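Local coordinates for DNA mismatch repair protein MutL (Aquifex aeolicus, PDB 6LZI) that acts in DNA mismatch repair as an endonuclease whose ATPase region, here holding ADP, has a Bergerat ATP-binding fold, at residues L196-V200 and L220-V224; K232-N238 and V261-L267; N246-F250 and F291-V295. One frame throughout, in Å; residues are numbered along the deposited sequence.

The three contacts build one layered unit, and all three are partly buried. Contact 2 is its sheet core: two neighbouring parallel strands joined by backbone hydrogen bonds, with apolar side chains on both faces. Contact 1 adds helix 196-204 to the face carrying Val262 and Tyr264. It touches contact 2 directly, since strand 219-225 hydrogen-bonds to 260-266. Contact 3 belongs to the opposite face, where helices 245-254 and 292-298 meet each other above Val235 and Ala265. Contacts 1 and 3 lack cross-segment hydrogen bonds and rely on aromatic rings and aliphatic branches, with polar or charged groups at their rims. Leu220, on the strand of contact 1, reaches the 291-295 side of contact 3.

Contact 1. Residues L196-V200 and L220-V224; sequences LKERV and LRAFV
Phe223 and Arg221, on strand 219-225 of the mixed sheet in the S5-like domain of MutL, meet Leu196, Lys197 and Val200 of the helix that packs on one face of that sheet. The helix and strand segments run 10.0 Å apart at an angle of 38°, with the Phe223 ring reaching between them. Its CG lies anti to the carbonyl carbon (chi1 -57°), which sets CG beside the backbone N and turns the ring toward the helix. Three helix side chains then touch different parts of it. Val200 sends CG2 over one ring face, while its other methyl, CG1, sits 4.0 Å from Phe223 CB at the root of the side chain. Leu196 approaches obliquely at the far end, its CD2 3.9 Å from Phe223 CE1. Lys197 crosses the CD2-CE2 side of the ring at a slant with its aliphatic stem, CB 3.6 Å from Phe223 CE2 and CG 3.7 Å from Phe223 CD2. This is a helix-on-sheet layer: Leu196 and Val200 also press on Tyr264 of the neighbouring strand 260-266, so the helix spans two strands. Beyond its stem Lys197 turns away, and NZ pairs with Glu201 in a salt bridge and bonds to Thr208 O. Arg221 has an extended chain that slides past Leu196 in the opposite direction, bringing NH1 to 3.6 Å from Leu196 CD2. The methyl meets the guanidinium obliquely. A salt bridge from Arg221 NE to Glu210 on strand 209-213 holds the group, and NH1 also bonds to a diethylene glycol molecule, probably from the crystallisation liquor.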
loop_
_atom_site.group_PDB
_atom_site.type_symbol
_atom_site.label_atom_id
_atom_site.label_comp_id
_atom_site.label_asym_id
_atom_site.label_seq_id
_atom_site.Cartn_x
_atom_site.Cartn_y
_atom_site.Cartn_z
ATOM N N LEU A 196 -12.340 -10.762 4.329
ATOM C CA LEU A 196 -12.048 -9.442 4.904
ATOM C C LEU A 196 -11.872 -9.535 6.417
ATOM O O LEU A 196 -10.921 -8.961 6.982
ATOM C CB LEU A 196 -13.124 -8.411 4.548
ATOM C CG LEU A 196 -12.977 -6.975 5.087
ATOM C CD1 LEU A 196 -11.687 -6.353 4.679
ATOM C CD2 LEU A 196 -14.167 -6.082 4.690
ATOM N N LYS A 197 -12.801 -10.226 7.095
ATOM C CA LYS A 197 -12.703 -10.339 8.549
ATOM C C LYS A 197 -11.418 -11.042 8.975
ATOM O O LYS A 197 -10.755 -10.599 9.921
ATOM C CB LYS A 197 -13.939 -11.063 9.115
ATOM C CG LYS A 197 -13.968 -10.973 10.640
ATOM C CD LYS A 197 -15.222 -11.617 11.164
ATOM C CE LYS A 197 -15.511 -11.106 12.523
ATOM N NZ LYS A 197 -14.854 -12.137 13.290
ATOM N N GLU A 198 -11.025 -12.106 8.265
ATOM C CA GLU A 198 -9.741 -12.757 8.532
ATOM C C GLU A 198 -8.581 -11.794 8.327
ATOM O O GLU A 198 -7.606 -11.810 9.105
ATOM C CB GLU A 198 -9.540 -13.979 7.645
ATOM C CG GLU A 198 -10.407 -15.110 8.063
ATOM C CD GLU A 198 -10.772 -16.032 6.912
ATOM O OE1 GLU A 198 -10.291 -15.841 5.757
ATOM O OE2 GLU A 198 -11.561 -16.968 7.178
ATOM N N ARG A 199 -8.688 -10.928 7.296
ATOM C CA ARG A 199 -7.610 -10.000 6.969
ATOM C C ARG A 199 -7.500 -8.899 8.030
ATOM O O ARG A 199 -6.393 -8.564 8.478
ATOM C CB ARG A 199 -7.868 -9.415 5.579
ATOM C CG ARG A 199 -6.981 -8.220 5.168
ATOM C CD ARG A 199 -5.484 -8.560 5.289
ATOM N NE ARG A 199 -5.122 -9.634 4.368
ATOM C CZ ARG A 199 -4.802 -9.485 3.093
ATOM N NH1 ARG A 199 -4.777 -8.314 2.433
ATOM N NH2 ARG A 199 -4.413 -10.571 2.442
ATOM N N VAL A 200 -8.632 -8.385 8.498
ATOM C CA VAL A 200 -8.593 -7.447 9.613
ATOM C C VAL A 200 -7.903 -8.058 10.809
ATOM O O VAL A 200 -7.102 -7.405 11.473
ATOM C CB VAL A 200 -10.018 -6.989 9.962
ATOM C CG1 VAL A 200 -9.980 -6.109 11.177
ATOM C CG2 VAL A 200 -10.456 -6.145 8.790
ATOM N N LEU A 220 -22.555 0.550 6.095
ATOM C CA LEU A 220 -21.460 0.512 7.061
ATOM C C LEU A 220 -21.197 -0.931 7.469
ATOM O O LEU A 220 -22.136 -1.695 7.716
ATOM C CB LEU A 220 -21.798 1.339 8.311
ATOM C CG LEU A 220 -22.167 2.793 8.120
ATOM C CD1 LEU A 220 -22.748 3.350 9.440
ATOM C CD2 LEU A 220 -20.982 3.622 7.639
ATOM N N ARG A 221 -19.928 -1.297 7.500
ATOM C CA ARG A 221 -19.459 -2.569 8.014
ATOM C C ARG A 221 -18.246 -2.241 8.879
ATOM O O ARG A 221 -17.253 -1.689 8.370
ATOM C CB ARG A 221 -19.086 -3.506 6.854
ATOM C CG ARG A 221 -18.749 -4.947 7.212
ATOM C CD ARG A 221 -18.275 -5.695 5.968
ATOM N NE ARG A 221 -18.174 -7.112 6.239
ATOM C CZ ARG A 221 -17.741 -8.025 5.378
ATOM N NH1 ARG A 221 -17.346 -7.679 4.147
ATOM N NH2 ARG A 221 -17.700 -9.290 5.774
ATOM N N ALA A 222 -18.320 -2.561 10.175
ATOM C CA ALA A 222 -17.160 -2.379 11.036
ATOM C C ALA A 222 -16.706 -3.688 11.670
ATOM O O ALA A 222 -17.468 -4.665 11.783
ATOM C CB ALA A 222 -17.424 -1.353 12.144
ATOM N N PHE A 223 -15.460 -3.668 12.129
ATOM C CA PHE A 223 -14.891 -4.743 12.936
ATOM C C PHE A 223 -14.351 -4.088 14.180
ATOM O O PHE A 223 -13.518 -3.181 14.057
ATOM C CB PHE A 223 -13.763 -5.479 12.179
ATOM C CG PHE A 223 -14.240 -6.034 10.859
ATOM C CD1 PHE A 223 -14.287 -5.208 9.721
ATOM C CD2 PHE A 223 -14.751 -7.319 10.785
ATOM C CE1 PHE A 223 -14.807 -5.706 8.490
ATOM C CE2 PHE A 223 -15.267 -7.806 9.615
ATOM C CZ PHE A 223 -15.311 -6.991 8.451
ATOM N N VAL A 224 -14.824 -4.530 15.354
ATOM C CA VAL A 224 -14.503 -3.864 16.614
ATOM C C VAL A 224 -13.845 -4.863 17.553
ATOM O O VAL A 224 -14.242 -6.032 17.611
ATOM C CB VAL A 224 -15.762 -3.239 17.267
ATOM C CG1 VAL A 224 -16.351 -2.222 16.326
ATOM C CG2 VAL A 224 -16.763 -4.294 17.579
#

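Contact 2. Residues K232-N238 and V261-L267; sequences KYYVFIN and VVLYAEL
Lys232 O accepts Val261 N at 2.8 Å, the first of six backbone hydrogen bonds that tie two parallel strands at 15°. Tyr234 and Phe236 each donate N and accept at O; Asn238 N to Ala265 O, 2.7 Å, closes the series. Where the first strand ends, the Asn238 carboxamide continues the pairing: OD1 takes Leu267 N at 2.7 Å, with the donor tilted from the amide plane. A second bond, ND2 to Leu267 O, is so short that its length is doubtful. An alanine here removes the carboxamide, which would probably leave Leu267 N without its mate and the chain just past the second strand freer to move. Apolar contacts line both faces. On one, Phe236 and Tyr264 lie side by side with planes at 18°, but they are slid apart and barely overlap; Val262 CG1 meets the Phe236 edge, 3.9 Å from CE2. Tyr264 OH bonds to Leu172 O. On the other face, Tyr233 CD2 rests on Val261 CG2 and Ile237 CG2 is 3.8 Å from Leu267 CD1. Helix 245-254 lies over Tyr233 and Val235 on this face and links the strands in a left-handed beta-alpha-beta crossover, a hallmark of the S5-like fold.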
loop_
_atom_site.group_PDB
_atom_site.type_symbol
_atom_site.label_atom_id
_atom_site.label_comp_id
_atom_site.label_asym_id
_atom_site.label_seq_id
_atom_site.Cartn_x
_atom_site.Cartn_y
_atom_site.Cartn_z
ATOM N N LYS A 232 -7.552 2.483 18.302
ATOM C CA LYS A 232 -7.198 2.733 16.907
ATOM C C LYS A 232 -8.471 2.779 16.067
ATOM O O LYS A 232 -9.323 1.882 16.205
ATOM C CB LYS A 232 -6.271 1.626 16.366
ATOM C CG LYS A 232 -4.866 1.559 16.999
ATOM C CD LYS A 232 -4.018 2.776 16.633
ATOM C CE LYS A 232 -2.640 2.773 17.338
ATOM N NZ LYS A 232 -1.681 1.797 16.705
ATOM N N TYR A 233 -8.577 3.782 15.176
ATOM C CA TYR A 233 -9.843 4.086 14.491
ATOM C C TYR A 233 -9.580 4.339 13.015
ATOM O O TYR A 233 -9.223 5.461 12.623
ATOM C CB TYR A 233 -10.532 5.282 15.139
ATOM C CG TYR A 233 -10.522 5.144 16.619
ATOM C CD1 TYR A 233 -9.448 5.611 17.375
ATOM C CD2 TYR A 233 -11.557 4.506 17.269
ATOM C CE1 TYR A 233 -9.428 5.451 18.745
ATOM C CE2 TYR A 233 -11.555 4.352 18.655
ATOM C CZ TYR A 233 -10.494 4.829 19.385
ATOM O OH TYR A 233 -10.479 4.672 20.759
ATOM N N TYR A 234 -9.767 3.283 12.210
ATOM C CA TYR A 234 -9.555 3.287 10.774
ATOM C C TYR A 234 -10.878 3.459 10.046
ATOM O O TYR A 234 -11.909 2.906 10.447
ATOM C CB TYR A 234 -8.886 1.984 10.330
ATOM C CG TYR A 234 -7.493 1.810 10.872
ATOM C CD1 TYR A 234 -7.284 1.413 12.173
ATOM C CD2 TYR A 234 -6.377 2.084 10.076
ATOM C CE1 TYR A 234 -5.998 1.287 12.672
ATOM C CE2 TYR A 234 -5.091 1.931 10.561
ATOM C CZ TYR A 234 -4.918 1.552 11.871
ATOM O OH TYR A 234 -3.650 1.404 12.348
ATOM N N VAL A 235 -10.848 4.242 8.981
ATOM C CA VAL A 235 -12.043 4.568 8.222
ATOM C C VAL A 235 -11.727 4.470 6.738
ATOM O O VAL A 235 -10.812 5.138 6.241
ATOM C CB VAL A 235 -12.566 5.978 8.524
ATOM C CG1 VAL A 235 -13.804 6.213 7.694
ATOM C CG2 VAL A 235 -12.837 6.152 10.010
ATOM N N PHE A 236 -12.524 3.696 6.027
ATOM C CA PHE A 236 -12.383 3.557 4.585
ATOM C C PHE A 236 -13.723 3.947 4.005
ATOM O O PHE A 236 -14.733 3.316 4.327
ATOM C CB PHE A 236 -12.005 2.121 4.186
ATOM C CG PHE A 236 -10.715 1.654 4.799
ATOM C CD1 PHE A 236 -9.495 1.958 4.199
ATOM C CD2 PHE A 236 -10.719 0.951 5.986
ATOM C CE1 PHE A 236 -8.290 1.580 4.766
ATOM C CE2 PHE A 236 -9.478 0.539 6.584
ATOM C CZ PHE A 236 -8.286 0.835 5.954
ATOM N N ILE A 237 -13.744 5.016 3.206
ATOM C CA ILE A 237 -14.964 5.437 2.529
ATOM C C ILE A 237 -14.821 5.082 1.055
ATOM O O ILE A 237 -13.934 5.598 0.363
ATOM C CB ILE A 237 -15.265 6.922 2.755
ATOM C CG1 ILE A 237 -15.415 7.176 4.268
ATOM C CG2 ILE A 237 -16.560 7.279 2.072
ATOM C CD1 ILE A 237 -16.204 8.420 4.656
ATOM N N ASN A 238 -15.696 4.196 0.594
ATOM C CA ASN A 238 -15.699 3.664 -0.765
ATOM C C ASN A 238 -14.294 3.209 -1.131
ATOM O O ASN A 238 -13.672 3.687 -2.081
ATOM C CB ASN A 238 -16.244 4.682 -1.773
ATOM C CG ASN A 238 -17.575 5.253 -1.357
ATOM O OD1 ASN A 238 -18.052 4.998 -0.253
ATOM N ND2 ASN A 238 -18.181 6.050 -2.230
ATOM N N VAL A 261 -11.359 -0.055 16.002
ATOM C CA VAL A 261 -12.541 0.116 15.157
ATOM C C VAL A 261 -12.077 0.237 13.721
ATOM O O VAL A 261 -11.327 1.160 13.394
ATOM C CB VAL A 261 -13.367 1.351 15.531
ATOM C CG1 VAL A 261 -14.560 1.456 14.585
ATOM C CG2 VAL A 261 -13.845 1.310 17.003
ATOM N N VAL A 262 -12.498 -0.697 12.853
ATOM C CA VAL A 262 -12.180 -0.605 11.445
ATOM C C VAL A 262 -13.492 -0.455 10.731
ATOM O O VAL A 262 -14.300 -1.386 10.710
ATOM C CB VAL A 262 -11.418 -1.826 10.911
ATOM C CG1 VAL A 262 -11.049 -1.581 9.447
ATOM C CG2 VAL A 262 -10.207 -2.133 11.797
ATOM N N LEU A 263 -13.708 0.706 10.134
ATOM C CA LEU A 263 -14.986 1.045 9.541
ATOM C C LEU A 263 -14.857 1.124 8.027
ATOM O O LEU A 263 -14.078 1.925 7.500
ATOM C CB LEU A 263 -15.508 2.372 10.091
ATOM C CG LEU A 263 -16.762 2.956 9.429
ATOM C CD1 LEU A 263 -18.001 2.123 9.745
ATOM C CD2 LEU A 263 -16.960 4.393 9.876
ATOM N N TYR A 264 -15.639 0.304 7.341
ATOM C CA TYR A 264 -15.772 0.346 5.887
ATOM C C TYR A 264 -17.102 0.994 5.556
ATOM O O TYR A 264 -18.161 0.411 5.802
ATOM C CB TYR A 264 -15.706 -1.062 5.295
ATOM C CG TYR A 264 -14.376 -1.723 5.564
ATOM C CD1 TYR A 264 -14.130 -2.399 6.781
ATOM C CD2 TYR A 264 -13.378 -1.644 4.616
ATOM C CE1 TYR A 264 -12.863 -2.998 6.980
ATOM C CE2 TYR A 264 -12.108 -2.223 4.835
ATOM C CZ TYR A 264 -11.904 -2.916 6.026
ATOM O OH TYR A 264 -10.669 -3.476 6.285
ATOM N N ALA A 265 -17.045 2.207 5.019
ATOM C CA ALA A 265 -18.230 2.949 4.634
ATOM C C ALA A 265 -18.333 2.957 3.113
ATOM O O ALA A 265 -17.332 3.152 2.415
ATOM C CB ALA A 265 -18.173 4.383 5.165
ATOM N N GLU A 266 -19.547 2.746 2.621
ATOM C CA GLU A 266 -19.882 2.820 1.207
ATOM C C GLU A 266 -20.967 3.874 1.052
ATOM O O GLU A 266 -22.051 3.738 1.627
ATOM C CB GLU A 266 -20.366 1.467 0.693
ATOM C CG GLU A 266 -20.107 1.210 -0.790
ATOM C CD GLU A 266 -21.222 0.392 -1.402
ATOM O OE1 GLU A 266 -22.392 0.832 -1.325
ATOM O OE2 GLU A 266 -20.939 -0.715 -1.911
ATOM N N LEU A 267 -20.671 4.918 0.290
ATOM C CA LEU A 267 -21.581 6.031 0.087
ATOM C C LEU A 267 -21.635 6.386 -1.391
ATOM O O LEU A 267 -20.639 6.217 -2.112
ATOM C CB LEU A 267 -21.141 7.260 0.897
ATOM C CG LEU A 267 -21.429 7.184 2.397
ATOM C CD1 LEU A 267 -20.190 7.510 3.227
ATOM C CD2 LEU A 267 -22.595 8.105 2.759
#

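Contact 3. Residues N246-F250 and F291-V295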
loop_
_atom_site.group_PDB
_atom_site.type_symbol
_atom_site.label_atom_id
_atom_site.label_comp_id
_atom_site.label_asym_id
_atom_site.label_seq_id
_atom_site.Cartn_x
_atom_site.Cartn_y
_atom_site.Cartn_z
ATOM N N ASN A 246 -12.698 14.588 12.498
ATOM C CA ASN A 246 -14.100 14.606 12.887
ATOM C C ASN A 246 -14.655 13.188 13.009
ATOM O O ASN A 246 -15.494 12.909 13.878
ATOM C CB ASN A 246 -14.876 15.408 11.841
ATOM C CG ASN A 246 -16.297 15.721 12.257
ATOM O OD1 ASN A 246 -16.583 16.813 12.771
ATOM N ND2 ASN A 246 -17.211 14.784 12.006
ATOM N N LEU A 247 -14.190 12.275 12.155
ATOM C CA LEU A 247 -14.735 10.928 12.182
ATOM C C LEU A 247 -14.060 10.063 13.246
ATOM O O LEU A 247 -14.751 9.336 13.964
ATOM C CB LEU A 247 -14.627 10.299 10.788
ATOM C CG LEU A 247 -15.462 9.044 10.488
ATOM C CD1 LEU A 247 -16.798 9.089 11.212
ATOM C CD2 LEU A 247 -15.687 8.903 8.990
ATOM N N LYS A 248 -12.734 10.159 13.408
ATOM C CA LYS A 248 -12.047 9.313 14.386
ATOM C C LYS A 248 -12.454 9.676 15.817
ATOM O O LYS A 248 -12.647 8.787 16.662
ATOM C CB LYS A 248 -10.526 9.417 14.194
ATOM C CG LYS A 248 -9.672 8.765 15.298
ATOM C CD LYS A 248 -8.155 9.008 15.115
ATOM C CE LYS A 248 -7.455 7.909 14.284
ATOM N NZ LYS A 248 -7.230 6.582 15.024
ATOM N N GLU A 249 -12.613 10.972 16.101
ATOM C CA GLU A 249 -13.054 11.392 17.426
ATOM C C GLU A 249 -14.443 10.850 17.738
ATOM O O GLU A 249 -14.735 10.487 18.881
ATOM C CB GLU A 249 -13.073 12.922 17.533
ATOM C CG GLU A 249 -11.716 13.627 17.403
ATOM C CD GLU A 249 -11.852 15.150 17.432
ATOM O OE1 GLU A 249 -11.107 15.817 18.189
ATOM O OE2 GLU A 249 -12.718 15.683 16.703
ATOM N N PHE A 250 -15.324 10.819 16.734
ATOM C CA PHE A 250 -16.678 10.325 16.947
ATOM C C PHE A 250 -16.691 8.811 17.119
ATOM O O PHE A 250 -17.515 8.280 17.871
ATOM C CB PHE A 250 -17.569 10.746 15.780
ATOM C CG PHE A 250 -19.007 10.317 15.914
ATOM C CD1 PHE A 250 -19.415 9.060 15.497
ATOM C CD2 PHE A 250 -19.953 11.184 16.437
ATOM C CE1 PHE A 250 -20.733 8.669 15.615
ATOM C CE2 PHE A 250 -21.274 10.801 16.551
ATOM C CZ PHE A 250 -21.674 9.543 16.140
ATOM N N PHE A 291 -25.067 10.254 8.269
ATOM C CA PHE A 291 -23.908 9.368 8.356
ATOM C C PHE A 291 -23.507 9.091 9.802
ATOM O O PHE A 291 -23.462 7.932 10.221
ATOM C CB PHE A 291 -22.718 9.953 7.589
ATOM C CG PHE A 291 -21.430 9.149 7.727
ATOM C CD1 PHE A 291 -21.227 7.987 7.000
ATOM C CD2 PHE A 291 -20.427 9.557 8.588
ATOM C CE1 PHE A 291 -20.043 7.267 7.121
ATOM C CE2 PHE A 291 -19.261 8.840 8.713
ATOM C CZ PHE A 291 -19.068 7.701 7.975
ATOM N N LEU A 292 -23.212 10.153 10.564
ATOM C CA LEU A 292 -22.694 9.954 11.916
ATOM C C LEU A 292 -23.769 9.385 12.837
ATOM O O LEU A 292 -23.458 8.660 13.795
ATOM C CB LEU A 292 -22.116 11.271 12.458
ATOM C CG LEU A 292 -20.746 11.692 11.902
ATOM C CD1 LEU A 292 -20.380 13.152 12.195
ATOM C CD2 LEU A 292 -19.669 10.768 12.434
ATOM N N GLU A 293 -25.035 9.676 12.534
ATOM C CA GLU A 293 -26.143 8.982 13.180
ATOM C C GLU A 293 -26.048 7.474 12.962
ATOM O O GLU A 293 -26.095 6.692 13.919
ATOM C CB GLU A 293 -27.473 9.531 12.652
ATOM C CG GLU A 293 -28.640 8.555 12.714
ATOM C CD GLU A 293 -29.973 9.210 12.371
ATOM O OE1 GLU A 293 -29.981 10.427 12.074
ATOM O OE2 GLU A 293 -31.012 8.507 12.406
ATOM N N LEU A 294 -25.911 7.042 11.705
ATOM C CA LEU A 294 -25.892 5.605 11.442
ATOM C C LEU A 294 -24.668 4.942 12.066
ATOM O O LEU A 294 -24.723 3.769 12.453
ATOM C CB LEU A 294 -25.957 5.338 9.936
ATOM C CG LEU A 294 -26.268 3.888 9.515
ATOM C CD1 LEU A 294 -27.562 3.371 10.121
ATOM C CD2 LEU A 294 -26.282 3.715 7.990
ATOM N N VAL A 295 -23.581 5.685 12.225
ATOM C CA VAL A 295 -22.419 5.141 12.916
ATOM C C VAL A 295 -22.736 4.888 14.383
ATOM O O VAL A 295 -22.406 3.831 14.926
ATOM C CB VAL A 295 -21.211 6.079 12.751
ATOM C CG1 VAL A 295 -20.071 5.621 13.613
ATOM C CG2 VAL A 295 -20.781 6.141 11.296
#
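The Phe250 ring takes a methyl on one face, with Leu292 CD2 3.8 Å from its centroid in a CH-pi contact, while Val295 CG1 lies in its plane at the edge, 3.7 Å from Phe250 CE1. Its far corner, CZ, comes within 3.1 Å of Leu292 O, a close approach to a backbone oxygen. The second ring, Phe291, carries Val295 CG2 of its own segment over one face and meets Leu247 at its edge, CD1 3.5 Å from Phe291 CE2. Phe250 holds CG anti to its backbone nitrogen (chi1 -178°), which sends the ring across to helix 292-298, past Leu292 and Val295 running the other way. Leu292 works with both branches: CD2 is wedged between the Phe250 face and Leu247 CD1, 3.5 Å away, and CD1 reaches Asn246 ND2 at 3.6 Å on the more exposed rim. Phe291 also touches Leu220 of strand 219-225, and Leu247 touches Val235, so each segment also reaches the sheet. With no hydrogen bond or salt bridge between the two segments, their hold on each other rests on shape fit and burial of carbon, and the methyl over the Phe250 ring probably adds a weakly directional CH-pi term.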